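Local coordinates for protein enoyl-CoA hydratase (PDB 4LK5) that probably catalyses the reversible addition of water across the double bond of enoyl-CoA thioesters, as in other members of the crotonase-like family, at residues C[44-49]-C[71-76]; C[80-85]-C[226-231]; C[154-159]-C[200-205]; C[48-53]-C[65-70]; C[191-196]-C[206-211]. All blocks are in the same frame, centred on the assembly; numbering follows the deposited sequence.

Interaction 1. Residues C[44-49]-C[71-76]; sequences GVFSVT and MEYAAT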
# COMPACT_ATOMS: atom_id res chain seq x y z
N GLY C 44 -25.55 -21.72 5.72
CA GLY C 44 -25.14 -20.33 5.46
C GLY C 44 -23.83 -20.14 4.71
O GLY C 44 -23.33 -19.02 4.60
N VAL C 45 -23.30 -21.23 4.17
CA VAL C 45 -22.01 -21.27 3.52
C VAL C 45 -22.15 -21.61 2.04
O VAL C 45 -22.54 -22.72 1.65
CB VAL C 45 -21.12 -22.31 4.19
CG1 VAL C 45 -19.71 -22.34 3.59
CG2 VAL C 45 -21.07 -22.02 5.69
N PHE C 46 -21.80 -20.64 1.21
CA PHE C 46 -22.01 -20.71 -0.21
C PHE C 46 -20.65 -21.02 -0.76
O PHE C 46 -19.74 -20.19 -0.66
CB PHE C 46 -22.51 -19.35 -0.63
CG PHE C 46 -22.99 -19.26 -2.03
CD1 PHE C 46 -24.31 -19.51 -2.33
CD2 PHE C 46 -22.14 -18.81 -3.04
CE1 PHE C 46 -24.77 -19.38 -3.64
CE2 PHE C 46 -22.58 -18.68 -4.34
CZ PHE C 46 -23.89 -18.96 -4.65
N SER C 47 -20.46 -22.25 -1.26
CA SER C 47 -19.19 -22.64 -1.84
C SER C 47 -19.30 -22.59 -3.33
O SER C 47 -20.36 -22.80 -3.90
CB SER C 47 -18.71 -24.04 -1.42
OG SER C 47 -18.83 -24.25 -0.02
N VAL C 48 -18.17 -22.32 -3.95
CA VAL C 48 -18.10 -22.19 -5.36
C VAL C 48 -16.80 -22.86 -5.73
O VAL C 48 -15.73 -22.41 -5.33
CB VAL C 48 -18.16 -20.70 -5.76
CG1 VAL C 48 -17.73 -20.50 -7.20
CG2 VAL C 48 -19.58 -20.15 -5.59
N THR C 49 -16.88 -23.94 -6.49
CA THR C 49 -15.73 -24.77 -6.71
C THR C 49 -15.57 -25.11 -8.19
O THR C 49 -16.42 -25.76 -8.79
CB THR C 49 -15.82 -26.02 -5.83
OG1 THR C 49 -16.25 -25.64 -4.51
CG2 THR C 49 -14.48 -26.76 -5.77
N MSE C 71 -22.03 -15.33 -7.92
CA MSE C 71 -21.69 -14.25 -6.98
C MSE C 71 -22.83 -13.25 -6.93
O MSE C 71 -23.24 -12.82 -5.85
CB MSE C 71 -20.38 -13.56 -7.32
CG MSE C 71 -19.21 -14.51 -7.24
SE MSE C 71 -18.98 -15.12 -5.39
CE MSE C 71 -17.87 -16.65 -5.84
N GLU C 72 -23.40 -12.90 -8.08
CA GLU C 72 -24.57 -12.02 -8.05
C GLU C 72 -25.75 -12.65 -7.28
O GLU C 72 -26.34 -11.99 -6.40
CB GLU C 72 -24.99 -11.61 -9.46
CG GLU C 72 -24.00 -10.67 -10.12
CD GLU C 72 -24.47 -10.25 -11.50
OE1 GLU C 72 -25.23 -11.03 -12.12
OE2 GLU C 72 -24.07 -9.16 -11.96
N TYR C 73 -26.07 -13.92 -7.55
CA TYR C 73 -27.13 -14.61 -6.81
C TYR C 73 -26.95 -14.53 -5.29
O TYR C 73 -27.90 -14.28 -4.54
CB TYR C 73 -27.22 -16.09 -7.20
CG TYR C 73 -28.22 -16.79 -6.35
CD1 TYR C 73 -29.59 -16.49 -6.48
CD2 TYR C 73 -27.82 -17.68 -5.35
CE1 TYR C 73 -30.53 -17.09 -5.67
CE2 TYR C 73 -28.76 -18.30 -4.54
CZ TYR C 73 -30.11 -18.00 -4.70
OH TYR C 73 -31.06 -18.60 -3.89
N ALA C 74 -25.72 -14.73 -4.84
CA ALA C 74 -25.41 -14.78 -3.43
C ALA C 74 -25.59 -13.45 -2.69
O ALA C 74 -25.64 -13.44 -1.45
CB ALA C 74 -24.00 -15.29 -3.26
N ALA C 75 -25.65 -12.34 -3.42
CA ALA C 75 -25.91 -11.04 -2.80
C ALA C 75 -27.37 -10.88 -2.40
O ALA C 75 -27.66 -10.13 -1.47
CB ALA C 75 -25.51 -9.90 -3.73
N THR C 76 -28.27 -11.57 -3.12
CA THR C 76 -29.73 -11.48 -2.88
C THR C 76 -30.15 -12.41 -1.74
O THR C 76 -30.94 -12.04 -0.88
CB THR C 76 -30.57 -11.82 -4.16
OG1 THR C 76 -30.57 -13.24 -4.45
CG2 THR C 76 -30.08 -11.05 -5.38

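Interaction 2. Residues C[80-85]-C[226-231]; sequences VKVVRI and KVIARL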
# COMPACT_ATOMS: atom_id res chain seq x y z
N VAL C 80 -27.37 -16.76 2.88
CA VAL C 80 -25.92 -16.74 2.69
C VAL C 80 -25.30 -15.86 3.76
O VAL C 80 -25.75 -14.73 3.98
CB VAL C 80 -25.56 -16.27 1.26
CG1 VAL C 80 -24.09 -15.91 1.14
CG2 VAL C 80 -25.92 -17.36 0.25
N LYS C 81 -24.29 -16.39 4.45
CA LYS C 81 -23.52 -15.59 5.43
C LYS C 81 -22.03 -15.49 5.09
O LYS C 81 -21.42 -14.48 5.40
CB LYS C 81 -23.66 -16.16 6.84
CG LYS C 81 -25.10 -16.16 7.36
CD LYS C 81 -25.38 -14.96 8.26
CE LYS C 81 -26.56 -15.19 9.20
NZ LYS C 81 -26.46 -14.34 10.43
N VAL C 82 -21.46 -16.53 4.47
CA VAL C 82 -20.05 -16.54 4.09
C VAL C 82 -19.98 -17.19 2.75
O VAL C 82 -20.84 -17.99 2.45
CB VAL C 82 -19.18 -17.41 5.04
CG1 VAL C 82 -17.69 -17.34 4.69
CG2 VAL C 82 -19.40 -16.98 6.49
N VAL C 83 -18.96 -16.84 1.96
CA VAL C 83 -18.80 -17.34 0.60
C VAL C 83 -17.36 -17.86 0.40
O VAL C 83 -16.40 -17.21 0.79
CB VAL C 83 -19.13 -16.21 -0.41
CG1 VAL C 83 -18.80 -16.63 -1.85
CG2 VAL C 83 -20.59 -15.77 -0.32
N ARG C 84 -17.19 -19.05 -0.16
CA ARG C 84 -15.84 -19.54 -0.41
C ARG C 84 -15.70 -19.93 -1.85
O ARG C 84 -16.56 -20.61 -2.38
CB ARG C 84 -15.45 -20.73 0.47
CG ARG C 84 -16.58 -21.58 1.03
CD ARG C 84 -16.38 -23.08 0.82
NE ARG C 84 -15.16 -23.65 1.40
CZ ARG C 84 -14.16 -24.20 0.71
NH1 ARG C 84 -14.19 -24.24 -0.62
NH2 ARG C 84 -13.11 -24.71 1.34
N ILE C 85 -14.61 -19.49 -2.48
CA ILE C 85 -14.26 -19.92 -3.83
C ILE C 85 -13.07 -20.79 -3.67
O ILE C 85 -12.17 -20.48 -2.89
CB ILE C 85 -13.70 -18.83 -4.76
CG1 ILE C 85 -13.83 -17.44 -4.18
CG2 ILE C 85 -14.29 -18.94 -6.17
CD1 ILE C 85 -15.25 -16.98 -4.10
N LYS C 226 -11.97 -23.96 10.25
CA LYS C 226 -12.02 -23.08 11.44
C LYS C 226 -12.31 -21.60 11.10
O LYS C 226 -13.10 -20.95 11.80
CB LYS C 226 -10.71 -23.19 12.24
CG LYS C 226 -10.60 -24.48 13.05
CD LYS C 226 -9.16 -24.80 13.42
CE LYS C 226 -8.99 -26.29 13.67
NZ LYS C 226 -7.62 -26.78 13.40
N VAL C 227 -11.67 -21.09 10.04
CA VAL C 227 -11.81 -19.69 9.64
C VAL C 227 -13.21 -19.49 9.10
O VAL C 227 -13.89 -18.53 9.45
CB VAL C 227 -10.72 -19.29 8.62
CG1 VAL C 227 -11.06 -17.98 7.93
CG2 VAL C 227 -9.37 -19.16 9.33
N ILE C 228 -13.68 -20.43 8.30
CA ILE C 228 -15.08 -20.40 7.83
C ILE C 228 -16.08 -20.36 8.98
O ILE C 228 -17.00 -19.59 8.97
CB ILE C 228 -15.45 -21.63 6.95
CG1 ILE C 228 -14.54 -21.74 5.70
CG2 ILE C 228 -16.90 -21.57 6.54
CD1 ILE C 228 -14.58 -20.53 4.81
N ALA C 229 -15.87 -21.21 9.98
CA ALA C 229 -16.82 -21.36 11.08
C ALA C 229 -16.84 -20.09 11.95
O ALA C 229 -17.89 -19.58 12.26
CB ALA C 229 -16.49 -22.60 11.91
N ARG C 230 -15.67 -19.60 12.32
CA ARG C 230 -15.53 -18.31 13.06
C ARG C 230 -16.27 -17.11 12.39
O ARG C 230 -16.90 -16.27 13.06
CB ARG C 230 -14.04 -17.98 13.21
CG ARG C 230 -13.77 -16.56 13.66
CD ARG C 230 -12.30 -16.29 13.97
NE ARG C 230 -12.16 -14.99 14.63
CZ ARG C 230 -11.00 -14.39 14.92
NH1 ARG C 230 -9.84 -14.96 14.59
NH2 ARG C 230 -10.99 -13.20 15.53
N LEU C 231 -16.18 -17.05 11.06
CA LEU C 231 -16.94 -16.09 10.27
C LEU C 231 -18.42 -16.40 10.29
O LEU C 231 -19.23 -15.48 10.36
CB LEU C 231 -16.47 -16.11 8.81
CG LEU C 231 -15.03 -15.63 8.60
CD1 LEU C 231 -14.59 -15.93 7.17
CD2 LEU C 231 -14.88 -14.14 8.96

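Interaction 3. Residues C[154-159]-C[200-205]; sequences VLASEN and LPAAEA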
# COMPACT_ATOMS: atom_id res chain seq x y z
N VAL C 154 -7.88 -14.27 2.10
CA VAL C 154 -7.20 -15.24 1.27
C VAL C 154 -6.39 -16.20 2.13
O VAL C 154 -5.42 -15.82 2.75
CB VAL C 154 -6.33 -14.54 0.22
CG1 VAL C 154 -5.74 -15.53 -0.77
CG2 VAL C 154 -7.15 -13.51 -0.51
N LEU C 155 -6.83 -17.46 2.16
CA LEU C 155 -6.16 -18.53 2.90
C LEU C 155 -5.37 -19.38 1.91
O LEU C 155 -5.91 -19.87 0.95
CB LEU C 155 -7.19 -19.40 3.59
CG LEU C 155 -7.83 -18.95 4.93
CD1 LEU C 155 -7.65 -17.50 5.28
CD2 LEU C 155 -9.29 -19.32 4.97
N ALA C 156 -4.08 -19.51 2.17
CA ALA C 156 -3.20 -20.27 1.34
C ALA C 156 -2.54 -21.46 2.07
O ALA C 156 -2.26 -21.41 3.27
CB ALA C 156 -2.14 -19.35 0.77
N SER C 157 -2.35 -22.55 1.32
CA SER C 157 -1.48 -23.66 1.67
C SER C 157 -0.02 -23.30 1.45
O SER C 157 0.32 -22.50 0.55
CB SER C 157 -1.80 -24.86 0.78
OG SER C 157 -0.77 -25.84 0.86
N GLU C 158 0.87 -23.92 2.21
CA GLU C 158 2.29 -23.78 1.91
C GLU C 158 2.60 -24.29 0.49
O GLU C 158 3.59 -23.87 -0.09
CB GLU C 158 3.17 -24.45 2.98
CG GLU C 158 3.18 -23.61 4.24
CD GLU C 158 4.30 -23.92 5.20
OE1 GLU C 158 4.40 -25.10 5.61
OE2 GLU C 158 5.04 -22.97 5.57
N ASN C 159 1.75 -25.16 -0.06
CA ASN C 159 1.89 -25.62 -1.46
C ASN C 159 1.54 -24.58 -2.53
O ASN C 159 1.99 -24.68 -3.67
CB ASN C 159 1.03 -26.87 -1.72
CG ASN C 159 1.63 -28.13 -1.10
OD1 ASN C 159 2.77 -28.13 -0.61
ND2 ASN C 159 0.85 -29.22 -1.12
N LEU C 200 5.40 -16.82 -7.03
CA LEU C 200 5.56 -16.23 -5.71
C LEU C 200 4.98 -17.21 -4.66
O LEU C 200 3.77 -17.34 -4.58
CB LEU C 200 4.84 -14.88 -5.63
CG LEU C 200 5.02 -14.24 -4.26
CD1 LEU C 200 6.25 -13.37 -4.25
CD2 LEU C 200 3.81 -13.43 -3.86
N PRO C 201 5.84 -17.88 -3.85
CA PRO C 201 5.31 -18.86 -2.87
C PRO C 201 4.56 -18.24 -1.70
O PRO C 201 4.94 -17.19 -1.15
CB PRO C 201 6.56 -19.60 -2.36
CG PRO C 201 7.67 -18.60 -2.53
CD PRO C 201 7.31 -17.70 -3.72
N ALA C 202 3.51 -18.94 -1.32
CA ALA C 202 2.61 -18.54 -0.26
C ALA C 202 3.31 -17.78 0.83
O ALA C 202 2.89 -16.69 1.22
CB ALA C 202 1.94 -19.77 0.32
N ALA C 203 4.38 -18.36 1.34
CA ALA C 203 4.96 -17.85 2.53
C ALA C 203 5.47 -16.43 2.24
O ALA C 203 5.30 -15.56 3.06
CB ALA C 203 6.06 -18.78 3.05
N GLU C 204 6.06 -16.21 1.06
CA GLU C 204 6.56 -14.87 0.67
C GLU C 204 5.39 -13.95 0.35
O GLU C 204 5.47 -12.74 0.54
CB GLU C 204 7.46 -15.01 -0.55
CG GLU C 204 8.47 -13.89 -0.81
CD GLU C 204 9.42 -14.22 -1.97
OE1 GLU C 204 9.85 -13.29 -2.71
OE2 GLU C 204 9.74 -15.43 -2.16
N ALA C 205 4.27 -14.52 -0.09
CA ALA C 205 3.04 -13.76 -0.22
C ALA C 205 2.44 -13.27 1.12
O ALA C 205 1.88 -12.17 1.21
CB ALA C 205 2.03 -14.57 -1.01

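Interaction 4. Residues C[48-53]-C[65-70]; sequences VTINRP and TGIADA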
# COMPACT_ATOMS: atom_id res chain seq x y z
N VAL C 48 -18.17 -22.32 -3.95
CA VAL C 48 -18.10 -22.19 -5.36
C VAL C 48 -16.80 -22.86 -5.73
O VAL C 48 -15.73 -22.41 -5.33
CB VAL C 48 -18.16 -20.70 -5.76
CG1 VAL C 48 -17.73 -20.50 -7.20
CG2 VAL C 48 -19.58 -20.15 -5.59
N THR C 49 -16.88 -23.94 -6.49
CA THR C 49 -15.73 -24.77 -6.71
C THR C 49 -15.57 -25.11 -8.19
O THR C 49 -16.42 -25.76 -8.79
CB THR C 49 -15.82 -26.02 -5.83
OG1 THR C 49 -16.25 -25.64 -4.51
CG2 THR C 49 -14.48 -26.76 -5.77
N ILE C 50 -14.48 -24.62 -8.77
CA ILE C 50 -14.13 -24.88 -10.17
C ILE C 50 -13.71 -26.35 -10.20
O ILE C 50 -13.11 -26.82 -9.23
CB ILE C 50 -13.00 -23.96 -10.68
CG1 ILE C 50 -13.36 -22.48 -10.50
CG2 ILE C 50 -12.70 -24.21 -12.15
CD1 ILE C 50 -12.22 -21.51 -10.77
N ASN C 51 -14.03 -27.05 -11.30
CA ASN C 51 -13.87 -28.51 -11.38
C ASN C 51 -13.33 -28.99 -12.72
O ASN C 51 -13.84 -29.92 -13.33
CB ASN C 51 -15.21 -29.19 -11.07
CG ASN C 51 -15.04 -30.54 -10.40
OD1 ASN C 51 -14.03 -31.24 -10.59
ND2 ASN C 51 -16.03 -30.92 -9.59
N ARG C 52 -12.28 -28.35 -13.17
CA ARG C 52 -11.62 -28.75 -14.38
C ARG C 52 -10.20 -29.18 -14.03
O ARG C 52 -9.22 -28.66 -14.58
CB ARG C 52 -11.72 -27.59 -15.36
CG ARG C 52 -13.18 -27.33 -15.77
CD ARG C 52 -13.44 -25.99 -16.46
NE ARG C 52 -12.41 -25.59 -17.43
CZ ARG C 52 -12.24 -26.14 -18.63
NH1 ARG C 52 -13.01 -27.13 -19.05
NH2 ARG C 52 -11.27 -25.70 -19.43
N PRO C 53 -10.08 -30.15 -13.10
CA PRO C 53 -8.79 -30.52 -12.52
C PRO C 53 -7.76 -30.82 -13.59
O PRO C 53 -6.65 -30.29 -13.54
CB PRO C 53 -9.11 -31.77 -11.69
CG PRO C 53 -10.43 -32.27 -12.16
CD PRO C 53 -11.16 -31.05 -12.65
N THR C 65 -18.81 -17.02 -16.64
CA THR C 65 -20.21 -16.56 -16.55
C THR C 65 -20.94 -17.16 -15.35
O THR C 65 -21.80 -16.51 -14.75
CB THR C 65 -20.98 -16.87 -17.86
OG1 THR C 65 -20.38 -16.12 -18.94
CG2 THR C 65 -22.53 -16.51 -17.73
N GLY C 66 -20.56 -18.37 -14.97
CA GLY C 66 -21.21 -19.08 -13.89
C GLY C 66 -20.90 -18.53 -12.51
O GLY C 66 -21.81 -18.32 -11.70
N ILE C 67 -19.61 -18.31 -12.26
CA ILE C 67 -19.11 -17.76 -10.98
C ILE C 67 -19.69 -16.36 -10.84
O ILE C 67 -20.24 -15.99 -9.81
CB ILE C 67 -17.56 -17.69 -10.98
CG1 ILE C 67 -16.94 -19.08 -11.08
CG2 ILE C 67 -17.01 -17.00 -9.73
CD1 ILE C 67 -15.74 -19.08 -11.98
N ALA C 68 -19.59 -15.57 -11.91
CA ALA C 68 -20.22 -14.28 -11.93
C ALA C 68 -21.68 -14.38 -11.51
O ALA C 68 -22.07 -13.71 -10.57
CB ALA C 68 -20.05 -13.61 -13.29
N ASP C 69 -22.46 -15.26 -12.15
CA ASP C 69 -23.93 -15.36 -11.85
C ASP C 69 -24.16 -15.79 -10.41
O ASP C 69 -24.99 -15.23 -9.68
CB ASP C 69 -24.63 -16.38 -12.79
CG ASP C 69 -24.77 -15.89 -14.26
OD1 ASP C 69 -24.60 -14.69 -14.54
OD2 ASP C 69 -25.07 -16.71 -15.15
N ALA C 70 -23.43 -16.81 -10.01
CA ALA C 70 -23.40 -17.27 -8.64
C ALA C 70 -23.03 -16.16 -7.61
O ALA C 70 -23.65 -16.06 -6.51
CB ALA C 70 -22.41 -18.43 -8.54

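Interaction 5. Residues C[191-196]-C[206-211]; sequences MQMALL and LAWGLV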
# COMPACT_ATOMS: atom_id res chain seq x y z
N MSE C 191 4.17 -4.07 -9.85
CA MSE C 191 4.87 -3.87 -11.09
C MSE C 191 5.85 -5.02 -11.29
O MSE C 191 6.01 -5.52 -12.38
CB MSE C 191 5.48 -2.49 -10.92
CG MSE C 191 5.97 -1.90 -12.23
SE MSE C 191 4.53 -1.35 -13.44
CE MSE C 191 4.23 0.47 -12.74
N GLN C 192 6.44 -5.50 -10.23
CA GLN C 192 7.33 -6.64 -10.32
C GLN C 192 6.57 -7.90 -10.72
O GLN C 192 7.03 -8.66 -11.58
CB GLN C 192 7.93 -6.85 -8.93
CG GLN C 192 8.79 -8.06 -8.72
CD GLN C 192 9.31 -8.12 -7.30
OE1 GLN C 192 9.41 -7.11 -6.60
NE2 GLN C 192 9.65 -9.31 -6.87
N MSE C 193 5.43 -8.15 -10.07
CA MSE C 193 4.70 -9.34 -10.35
C MSE C 193 4.24 -9.31 -11.76
O MSE C 193 4.20 -10.33 -12.43
CB MSE C 193 3.48 -9.47 -9.47
CG MSE C 193 3.90 -9.93 -8.08
SE MSE C 193 2.28 -10.25 -6.97
CE MSE C 193 1.72 -11.96 -7.78
N ALA C 194 3.88 -8.12 -12.23
CA ALA C 194 3.27 -7.96 -13.55
C ALA C 194 4.31 -7.97 -14.67
O ALA C 194 4.08 -8.57 -15.70
CB ALA C 194 2.49 -6.65 -13.59
N LEU C 195 5.43 -7.27 -14.47
CA LEU C 195 6.44 -7.16 -15.52
C LEU C 195 7.47 -8.28 -15.49
O LEU C 195 8.07 -8.60 -16.53
CB LEU C 195 7.18 -5.82 -15.48
CG LEU C 195 6.42 -4.53 -15.79
CD1 LEU C 195 7.41 -3.37 -15.78
CD2 LEU C 195 5.67 -4.56 -17.11
N LEU C 196 7.69 -8.87 -14.32
CA LEU C 196 8.69 -9.91 -14.18
C LEU C 196 8.06 -11.06 -13.47
O LEU C 196 8.56 -11.53 -12.45
CB LEU C 196 9.88 -9.40 -13.36
CG LEU C 196 10.65 -8.31 -14.06
CD1 LEU C 196 11.45 -7.51 -13.03
CD2 LEU C 196 11.55 -8.91 -15.14
N LEU C 206 2.54 -14.07 2.17
CA LEU C 206 2.14 -13.61 3.51
C LEU C 206 2.98 -12.39 3.94
O LEU C 206 2.44 -11.40 4.40
CB LEU C 206 2.29 -14.74 4.53
CG LEU C 206 1.74 -14.53 5.97
CD1 LEU C 206 0.27 -14.16 5.99
CD2 LEU C 206 1.97 -15.78 6.82
N ALA C 207 4.30 -12.48 3.77
CA ALA C 207 5.21 -11.42 4.20
C ALA C 207 4.92 -10.13 3.48
O ALA C 207 5.03 -9.06 4.07
CB ALA C 207 6.66 -11.84 3.95
N TRP C 208 4.57 -10.24 2.20
CA TRP C 208 4.23 -9.08 1.37
C TRP C 208 2.91 -8.38 1.72
O TRP C 208 2.67 -7.27 1.26
CB TRP C 208 4.12 -9.52 -0.09
CG TRP C 208 5.44 -9.67 -0.82
CD1 TRP C 208 6.69 -9.83 -0.26
CD2 TRP C 208 5.62 -9.72 -2.24
NE1 TRP C 208 7.63 -9.93 -1.25
CE2 TRP C 208 7.01 -9.89 -2.48
CE3 TRP C 208 4.74 -9.64 -3.34
CZ2 TRP C 208 7.54 -9.97 -3.77
CZ3 TRP C 208 5.25 -9.71 -4.60
CH2 TRP C 208 6.65 -9.86 -4.82
N GLY C 209 2.05 -9.05 2.48
CA GLY C 209 0.66 -8.60 2.68
C GLY C 209 -0.33 -9.02 1.61
O GLY C 209 -1.39 -8.42 1.48
N LEU C 210 -0.00 -10.05 0.83
CA LEU C 210 -0.86 -10.45 -0.28
C LEU C 210 -1.93 -11.42 0.14
O LEU C 210 -2.94 -11.54 -0.56
CB LEU C 210 -0.04 -11.12 -1.41
CG LEU C 210 -0.71 -11.40 -2.76
CD1 LEU C 210 -1.04 -10.10 -3.45
CD2 LEU C 210 0.18 -12.21 -3.70
N VAL C 211 -1.72 -12.16 1.25
CA VAL C 211 -2.73 -13.11 1.74
C VAL C 211 -2.89 -13.07 3.24
O VAL C 211 -2.06 -12.56 3.97
CB VAL C 211 -2.43 -14.58 1.34
CG1 VAL C 211 -2.22 -14.68 -0.17
CG2 VAL C 211 -1.23 -15.13 2.08

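Interaction 1. Residues C[44-49]-C[71-76]
Phe46 and Tyr73 both leave the backbone with CG anti to N (chi1 -171° and 175°), which sends one ring out from strand 45-50 and the other out from helix 61-76 until they meet. Strand and helix are the first two elements of a beta-alpha-beta unit of the crotonase fold, completed by strand 82-87. Their local axes lie 10.5 Å apart and run almost exactly antiparallel, as expected when the chain turns back over its own sheet. The rings do not stack: CE1 of Phe46 comes to the edge of the Tyr73 ring, near its plane, 3.9 Å from CD2. Tyrosine suits this exposed place, since its ring packs on phenylalanine while its hydroxyl makes a weak hydrogen bond to Asp77. Deeper in, selenomethionine Met71 starts out pointing away from the strand, but a bend at chi2 (-65°) swings its methyl CE back to the gamma branches of Val48, 3.9 Å from CG2. A flexible unbranched chain suits that reach, and it also touches Val83 and Ile85 of the next strand. Ala74 lets the helix approach the ring closely: its CB lies over the centre of one Phe46 face in a CH-pi contact, 3.9 Å from the centroid.

Interaction 2. Residues C[80-85]-C[226-231]
Val82 and Leu231 mark the nearest approach of the two backbones, 6.9 Å from CA to CA, where strand 82-85 runs roughly antiparallel to helix 226-231 at 157° with 9.3 Å between the local axes. Both residues point their side chains into this gap. CG2 of Val82 sits beside the backbone N, anti to the carbonyl carbon, and from there reaches CB of Leu231 at 3.8 Å; the two side chains cross at about a right angle. A beta-branched valine suits the strand and offers a second methyl: CG1 faces CD1 of Ile228 at a looser 4.5 Å. One helical turn separates Ile228 from Leu231, and together they give the helix an apolar stripe facing the sheet. Two residues along the strand, Arg84 adds the aliphatic base of its chain, with CG 4.4 Å from CD1 of Ile228, which lets a charged residue help bury an isoleucine. Helix 217-233 thus packs on one side of the main sheet, while Val83, pointing the other way, touches Met71 of helix 61-76. Val133 of strand 132-136 meets both Val82 and Leu231, and Leu196 of the second subunit packs against Leu231.

Interaction 3. Residues C[154-159]-C[200-205]
Ala156 and Ala202 meet where strand 153-157 of the main crotonase sheet meets the first turn of helix 202-208, a junction between the sheet and the peripheral helices. The apolar part is small. CB of Ala156 and CB of Ala202 point toward one another and lie 4.1 Å apart, a methyl-to-methyl contact; small residues suit so close an approach of strand and helix. Val214 of the neighbouring strand 213-215 also packs on Ala202 and helps to bury it.

The second kind of contact joins a side chain to the backbone. The same Ala202 methyl rests against the carbonyl O of Ser157 and lies 4.3 Å from CA of Glu158, the residue whose CA is nearest to that of Ala202. Three successive residues, two of the strand and the first of the loop, therefore touch one methyl group. Glu158 keeps its charged chain at an exposed position, where a carboxylate can remain solvated.

Hydrogen bonds do their work within each segment and shape the surfaces that meet. On the helical side, the carbonyl O of Pro201 accepts from N of Ala205 at 2.9 Å, a bond of the first helical turn; proline suits a place just before a helix because it needs no N-H there. On the other side, the CB of Ser157 points away from segment 200-205, and its side chain touches Ala217 and Phe220 of helix 217-233. With OG anti to its own N (chi1 165°), it closes an ST turn: OG accepts from N of Asn159 at 2.8 Å, with an N-H...O angle of 155°.

Interaction 4. Residues C[48-53]-C[65-70]
The first strand and the helix of a beta-alpha-beta unit, strand 45-50 and helix 61-76, pack together here through Val48 and Ile67, part of the layer of helices that backs the main sheet of the crotonase fold. The local axes are 10.0 Å apart and nearly antiparallel, at 176°. Val48 points toward the helix and divides its two methyl groups between neighbouring turns: CG1 meets CG1 of Ile67 at 4.2 Å, and CG2 meets CB of Ala70 at 4.4 Å. A forked side chain is well suited to this, because one residue can touch two positions three apart on the helix. Alanine at the second of them keeps the helix surface low opposite the valine. Ile67 leaves the helix pointing alongside the strand, and its longer branch then brings CD1 in to 4.4 Å from CG1 of Ile50. A chi1 of -56° puts CG1 of Ile50 where Ile67 CD1 meets it. Leu121 of helix 113-127 packs against Ile67 as well, whereas Asp69 and Thr65 turn their polar groups to that helix, pairing with Arg120 and Glu117. Between strand and helix, by contrast, all four touching residues are buried and meet through aliphatic side chains. The union therefore rests on dispersion and the exclusion of water, so across this interface the fit of the side chains, not a directional bond, probably governs the packing.

Interaction 5. Residues C[191-196]-C[206-211]
Selenomethionine Met193 makes the close part of this contact, against the rim of the Trp208 indole. Its CG lies in the plane of the ring at the edge, 3.7 Å from CZ3, and SE lies 3.8 Å from the same atom. The selenium is 5.2 Å from the centroid of the six-membered ring and 80° off its normal, a Met-aromatic contact at the edge and not over a face. The Met193 and Trp208 side chains slide past each other in opposite directions, and a bend at chi3 (75°) turns the Met193 methyl aside. A long, unbranched, polarisable chain suits this place beside a broad flat ring. Packing is looser toward Leu210, where SE is 4.4 Å from CD2. The partly exposed margin of the contact is Gln192, whose extended chain brings CD to 4.0 Å from CH2 of Trp208, with its amide plane turned 75° from the ring; a polar end fits this more open position. Trp208 and Leu210 can both face helix 187-195 because Gly209 lies between them: its positive phi ends helix 202-208 in a Schellman motif that glycine readily adopts. Val185 of helix 177-185 and Leu200 of strand 200-201 each touch both Trp208 and Leu210. Arg189 makes a cation-pi contact with the indole, and Gln192 packs on Thr212 of the third subunit.

How the interactions relate
Interactions 1 and 4 come first along the chain and share strand 45-50 and helix 61-76, with centres 11 Å apart; Val48 serves both. Interaction 2, its centre also 11 Å from that of interaction 1, begins on the adjacent strand 82-87 and closes a long loop by bringing in helix 217-233. Interactions 3 and 5 are nested inside that loop. Their segments alternate along the chain, both use helix 202-208, and their centres are 11 Å apart. The centre of interaction 5 is about 28 Å from that of interaction 1, across the centre of the chain. Interactions 1 to 4 all reach the main sheet, and interactions 2, 3 and 5 also touch other subunits, linking the folded core to the trimer.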